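Endosialidase (PDB 4HIZ) cleaves polymers of sialic acid internally, acting as a phage endosialidase on alpha-2,8 and alpha-2,9 linkages. Local coordinates at residues G431-T436 with E491-P496; E105-Q110 with I467-C472. All blocks are in the same frame, centred on the assembly; numbering follows the deposited sequence.

Interaction 1. Residues G431-T436 with E491-P496; sequences GTYPRT and EDFLSP
Phe493 drives the edge of its ring against the face of Tyr433, an offset edge-to-face (T-shaped) pair with centroids 5.4 Å apart and planes at 88°. The leading atom is Phe493 CZ, which sits over the tyrosine ring 3.6 Å from Tyr433 CZ, so the contact falls toward the hydroxyl end of that ring. Just beside it, Phe493 CE2 approaches Tyr433 OH to 3.4 Å. Both residues set CG anti to the carbonyl carbon (chi1 -69° in Tyr433, -70° in Phe493), a choice that carries each ring across the gap although neither side chain starts out pointing at the other segment. The other flank of the phenylalanine rim lies along backbone: Phe493 CE1 is 3.9 Å from Gly431 CA, and Thr432 N follows near the ring plane. Tyr433 OH has its polar partners on the second subunit, where Asp122 and Lys480 hydrogen-bond to it, while Arg532 of that subunit makes a cation-pi contact with the ring. At the base of Phe493, Asp492 OD1 accepts from Leu494 N at 2.8 Å and closes an Asx turn. The arrangement is a loop-to-loop aromatic pair of the catalytic beta-propeller, placed where two subunits of the trimer meet.

Interaction 2. Residues E105-Q110 with I467-C472; sequences ERHGVQ and IVNSAC
His107 and Asn469 lie ring over amide with their side chains running in opposing senses, the two planes only 23° apart. Of the asparagine, the methylene comes nearest the ring: Asn469 CB stands over one face of the imidazole, 3.6 Å from the ring centroid and 16° off the normal, a CH-pi contact displaced toward the rim. From there the amide runs back over the histidine, bringing Asn469 ND2 to 3.9 Å from His107 CG. CB of His107 already faces the 467-472 loop, and with CG anti to the carbonyl carbon (chi1 -74°) the imidazole reaches Asn469. The edge of the ring serves a different neighbour, since His107 CE1 meets Ser470 O in the ring plane at 3.4 Å. The contact joins two loops of the catalytic beta-propeller, one linking the antiparallel strands 96-104 and 113-119, the other leading into strand 473-480. His107 NE2 is hydrogen-bonded to Tyr82 OH, and Trp85 adds an edge-to-face partner for the ring. At the root of the side chain a water accepts from His107 N at 3.0 Å and donates a weak bond to Asn469 OD1. One residue on, the Ser470 side chain turns away from the histidine, and its OG receives Cys472 N at 3.1 Å in an ST turn and is also hydrogen-bonded to Arg415 O.

Interactions 1 and 2 lie with their centres 13 Å apart in the catalytic beta-propeller, and their segments alternate along the chain: 105-110, 431-436, 467-472, then 491-496. Segments 467-472 and 491-496 flank the hairpin of strands 473-480 and 483-490, within a four-stranded antiparallel sheet. At the open end of this hairpin Glu491 OE2 and Ala471 N are linked by a probable hydrogen bond of 2.8 Å; separately, Pro434 packs on Cys472. Interaction 1 faces a second subunit, whereas no other chain touches interaction 2. The pair therefore illustrates how neighbouring propeller loops can be tied to one another while only one contact meets the trimer interface.

Interaction 1. Residues G431-T436 with E491-P496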
loop_
_atom_site.group_PDB
_atom_site.type_symbol
_atom_site.label_atom_id
_atom_site.label_comp_id
_atom_site.label_asym_id
_atom_site.label_seq_id
_atom_site.Cartn_x
_atom_site.Cartn_y
_atom_site.Cartn_z
ATOM N N GLY A 431 -16.853 -21.800 10.259
ATOM C CA GLY A 431 -16.545 -20.433 10.680
ATOM C C GLY A 431 -17.374 -20.050 11.900
ATOM O O GLY A 431 -18.568 -20.339 11.972
ATOM N N THR A 432 -16.765 -19.369 12.874
ATOM C CA THR A 432 -17.500 -18.992 14.097
ATOM C C THR A 432 -16.966 -17.656 14.611
ATOM O O THR A 432 -15.996 -17.122 14.049
ATOM C CB THR A 432 -17.311 -20.013 15.267
ATOM O OG1 THR A 432 -15.972 -19.903 15.773
ATOM C CG2 THR A 432 -17.581 -21.463 14.791
ATOM N N TYR A 433 -17.622 -17.112 15.644
ATOM C CA TYR A 433 -17.206 -15.841 16.251
ATOM C C TYR A 433 -16.783 -16.078 17.708
ATOM O O TYR A 433 -17.584 -15.903 18.644
ATOM C CB TYR A 433 -18.380 -14.872 16.239
ATOM C CG TYR A 433 -18.783 -14.372 14.874
ATOM C CD1 TYR A 433 -18.071 -13.319 14.263
ATOM C CD2 TYR A 433 -19.890 -14.899 14.220
ATOM C CE1 TYR A 433 -18.464 -12.789 13.024
ATOM C CE2 TYR A 433 -20.292 -14.372 12.974
ATOM C CZ TYR A 433 -19.561 -13.335 12.390
ATOM O OH TYR A 433 -19.943 -12.807 11.164
ATOM N N PRO A 434 -15.528 -16.499 17.899
ATOM C CA PRO A 434 -15.039 -16.670 19.281
ATOM C C PRO A 434 -15.058 -15.383 20.093
ATOM O O PRO A 434 -14.717 -14.281 19.597
ATOM C CB PRO A 434 -13.604 -17.179 19.096
ATOM C CG PRO A 434 -13.212 -16.705 17.642
ATOM C CD PRO A 434 -14.514 -16.818 16.886
ATOM N N ARG A 435 -15.437 -15.536 21.359
ATOM C CA ARG A 435 -15.483 -14.439 22.338
ATOM C C ARG A 435 -14.147 -14.186 23.024
ATOM O O ARG A 435 -13.433 -15.139 23.377
ATOM C CB ARG A 435 -16.494 -14.795 23.441
ATOM C CG ARG A 435 -17.964 -14.847 22.918
ATOM C CD ARG A 435 -18.861 -15.628 23.900
ATOM N NE ARG A 435 -18.424 -17.028 23.985
ATOM C CZ ARG A 435 -18.889 -17.913 24.862
ATOM N NH1 ARG A 435 -19.822 -17.587 25.755
ATOM N NH2 ARG A 435 -18.385 -19.134 24.854
ATOM N N THR A 436 -13.831 -12.905 23.205
ATOM C CA THR A 436 -12.721 -12.491 24.062
ATOM C C THR A 436 -13.265 -11.987 25.385
ATOM O O THR A 436 -14.256 -11.248 25.416
ATOM C CB THR A 436 -11.911 -11.399 23.346
ATOM O OG1 THR A 436 -11.097 -12.041 22.362
ATOM C CG2 THR A 436 -10.975 -10.587 24.335
ATOM N N GLU A 491 -8.931 -14.146 13.261
ATOM C CA GLU A 491 -8.906 -14.487 11.839
ATOM C C GLU A 491 -9.956 -13.686 11.100
ATOM O O GLU A 491 -10.429 -12.646 11.605
ATOM C CB GLU A 491 -9.116 -16.014 11.641
ATOM C CG GLU A 491 -8.089 -16.758 12.555
ATOM C CD GLU A 491 -8.121 -18.282 12.383
ATOM O OE1 GLU A 491 -9.038 -18.827 11.706
ATOM O OE2 GLU A 491 -7.189 -18.916 12.927
ATOM N N ASP A 492 -10.276 -14.154 9.892
ATOM C CA ASP A 492 -11.341 -13.552 9.051
ATOM C C ASP A 492 -11.897 -14.737 8.281
ATOM O O ASP A 492 -11.367 -15.854 8.419
ATOM C CB ASP A 492 -10.806 -12.387 8.153
ATOM C CG ASP A 492 -9.780 -12.832 7.087
ATOM O OD1 ASP A 492 -9.968 -13.863 6.427
ATOM O OD2 ASP A 492 -8.762 -12.132 6.864
ATOM N N PHE A 493 -12.961 -14.548 7.507
ATOM C CA PHE A 493 -13.578 -15.731 6.871
ATOM C C PHE A 493 -12.922 -16.182 5.568
ATOM O O PHE A 493 -13.346 -17.171 4.977
ATOM C CB PHE A 493 -15.083 -15.470 6.662
ATOM C CG PHE A 493 -15.880 -15.446 7.959
ATOM C CD1 PHE A 493 -15.961 -16.596 8.773
ATOM C CD2 PHE A 493 -16.571 -14.286 8.341
ATOM C CE1 PHE A 493 -16.689 -16.561 9.964
ATOM C CE2 PHE A 493 -17.294 -14.235 9.509
ATOM C CZ PHE A 493 -17.361 -15.381 10.327
ATOM N N LEU A 494 -11.869 -15.512 5.120
ATOM C CA LEU A 494 -11.204 -15.902 3.861
ATOM C C LEU A 494 -10.307 -17.113 4.075
ATOM O O LEU A 494 -9.336 -17.087 4.852
ATOM C CB LEU A 494 -10.371 -14.746 3.296
ATOM C CG LEU A 494 -11.197 -13.472 3.076
ATOM C CD1 LEU A 494 -10.310 -12.315 2.618
ATOM C CD2 LEU A 494 -12.296 -13.707 2.065
ATOM N N SER A 495 -10.662 -18.197 3.402
ATOM C CA SER A 495 -9.963 -19.479 3.590
ATOM C C SER A 495 -8.514 -19.452 3.123
ATOM O O SER A 495 -8.179 -18.807 2.134
ATOM C CB SER A 495 -10.694 -20.531 2.755
ATOM O OG SER A 495 -10.053 -21.807 2.963
ATOM N N PRO A 496 -7.633 -20.213 3.799
ATOM C CA PRO A 496 -6.267 -20.402 3.290
ATOM C C PRO A 496 -6.168 -21.505 2.215
ATOM O O PRO A 496 -5.111 -21.681 1.581
ATOM C CB PRO A 496 -5.506 -20.877 4.549
ATOM C CG PRO A 496 -6.578 -21.659 5.341
ATOM C CD PRO A 496 -7.870 -20.886 5.103
#

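Interaction 2. Residues E105-Q110 with I467-C472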
loop_
_atom_site.group_PDB
_atom_site.type_symbol
_atom_site.label_atom_id
_atom_site.label_comp_id
_atom_site.label_asym_id
_atom_site.label_seq_id
_atom_site.Cartn_x
_atom_site.Cartn_y
_atom_site.Cartn_z
ATOM N N GLU A 105 3.536 -19.682 8.341
ATOM C CA GLU A 105 2.519 -20.190 7.431
ATOM C C GLU A 105 1.556 -21.178 8.113
ATOM O O GLU A 105 0.532 -21.533 7.548
ATOM C CB GLU A 105 3.162 -20.882 6.226
ATOM C CG GLU A 105 3.839 -22.234 6.648
ATOM C CD GLU A 105 4.630 -22.893 5.520
ATOM O OE1 GLU A 105 5.230 -22.145 4.699
ATOM O OE2 GLU A 105 4.651 -24.164 5.466
ATOM N N ARG A 106 1.903 -21.642 9.322
ATOM C CA ARG A 106 1.125 -22.682 9.997
ATOM C C ARG A 106 1.539 -22.765 11.465
ATOM O O ARG A 106 2.440 -22.067 11.908
ATOM C CB ARG A 106 1.396 -24.044 9.338
ATOM C CG ARG A 106 2.820 -24.565 9.617
ATOM C CD ARG A 106 3.023 -25.948 9.014
ATOM N NE ARG A 106 3.306 -25.835 7.574
ATOM C CZ ARG A 106 3.026 -26.779 6.681
ATOM N NH1 ARG A 106 2.404 -27.878 7.062
ATOM N NH2 ARG A 106 3.331 -26.604 5.408
ATOM N N HIS A 107 0.873 -23.636 12.208
ATOM C CA HIS A 107 1.259 -23.916 13.588
ATOM C C HIS A 107 2.484 -24.797 13.562
ATOM O O HIS A 107 2.405 -25.998 13.773
ATOM C CB HIS A 107 0.090 -24.565 14.353
ATOM C CG HIS A 107 -0.993 -23.586 14.680
ATOM N ND1 HIS A 107 -1.520 -23.446 15.948
ATOM C CD2 HIS A 107 -1.633 -22.673 13.897
ATOM C CE1 HIS A 107 -2.432 -22.474 15.931
ATOM N NE2 HIS A 107 -2.523 -22.004 14.699
ATOM N N GLY A 108 3.615 -24.184 13.282
ATOM C CA GLY A 108 4.881 -24.874 13.150
ATOM C C GLY A 108 5.891 -23.818 12.745
ATOM O O GLY A 108 5.517 -22.640 12.525
ATOM N N VAL A 109 7.169 -24.196 12.636
ATOM C CA VAL A 109 8.176 -23.173 12.338
ATOM C C VAL A 109 8.601 -23.110 10.867
ATOM O O VAL A 109 9.607 -22.472 10.536
ATOM C CB VAL A 109 9.419 -23.300 13.279
ATOM C CG1 VAL A 109 8.996 -22.991 14.719
ATOM C CG2 VAL A 109 10.074 -24.743 13.199
ATOM N N GLN A 110 7.864 -23.810 9.992
ATOM C CA GLN A 110 8.139 -23.709 8.556
ATOM C C GLN A 110 8.135 -22.228 8.116
ATOM O O GLN A 110 7.164 -21.491 8.407
ATOM C CB GLN A 110 7.051 -24.407 7.746
ATOM C CG GLN A 110 7.242 -25.922 7.645
ATOM C CD GLN A 110 6.880 -26.662 8.925
ATOM O OE1 GLN A 110 6.295 -26.103 9.861
ATOM N NE2 GLN A 110 7.200 -27.961 8.954
ATOM N N ILE A 467 -9.465 -25.028 8.619
ATOM C CA ILE A 467 -8.469 -25.903 9.276
ATOM C C ILE A 467 -8.784 -25.941 10.763
ATOM O O ILE A 467 -9.479 -25.057 11.286
ATOM C CB ILE A 467 -6.980 -25.489 9.041
ATOM C CG1 ILE A 467 -6.624 -24.156 9.736
ATOM C CG2 ILE A 467 -6.627 -25.448 7.549
ATOM C CD1 ILE A 467 -5.138 -23.831 9.589
ATOM N N VAL A 468 -8.297 -26.982 11.436
ATOM C CA VAL A 468 -8.658 -27.199 12.829
ATOM C C VAL A 468 -7.984 -26.153 13.711
ATOM O O VAL A 468 -8.551 -25.757 14.731
ATOM C CB VAL A 468 -8.269 -28.622 13.309
ATOM C CG1 VAL A 468 -6.738 -28.761 13.416
ATOM C CG2 VAL A 468 -8.940 -28.900 14.641
ATOM N N ASN A 469 -6.827 -25.640 13.274
ATOM C CA ASN A 469 -6.053 -24.753 14.137
ATOM C C ASN A 469 -6.673 -23.354 14.156
ATOM O O ASN A 469 -7.213 -22.884 13.148
ATOM C CB ASN A 469 -4.624 -24.586 13.627
ATOM C CG ASN A 469 -3.970 -25.872 13.297
ATOM O OD1 ASN A 469 -3.882 -26.261 12.114
ATOM N ND2 ASN A 469 -3.529 -26.577 14.321
ATOM N N SER A 470 -6.564 -22.696 15.302
ATOM C CA SER A 470 -7.036 -21.321 15.461
ATOM C C SER A 470 -5.938 -20.414 15.973
ATOM O O SER A 470 -5.196 -20.766 16.902
ATOM C CB SER A 470 -8.209 -21.293 16.442
ATOM O OG SER A 470 -8.648 -19.955 16.652
ATOM N N ALA A 471 -5.852 -19.215 15.381
ATOM C CA ALA A 471 -4.904 -18.196 15.858
ATOM C C ALA A 471 -5.540 -17.248 16.876
ATOM O O ALA A 471 -4.881 -16.310 17.355
ATOM C CB ALA A 471 -4.369 -17.418 14.685
ATOM N N CYS A 472 -6.815 -17.463 17.208
ATOM C CA CYS A 472 -7.523 -16.494 18.047
ATOM C C CYS A 472 -6.963 -16.506 19.448
ATOM O O CYS A 472 -6.774 -17.558 20.018
ATOM C CB CYS A 472 -9.045 -16.773 18.058
ATOM S SG CYS A 472 -9.792 -16.510 16.436
HETATM O O HOH W 1 -1.664 -24.400 10.850
#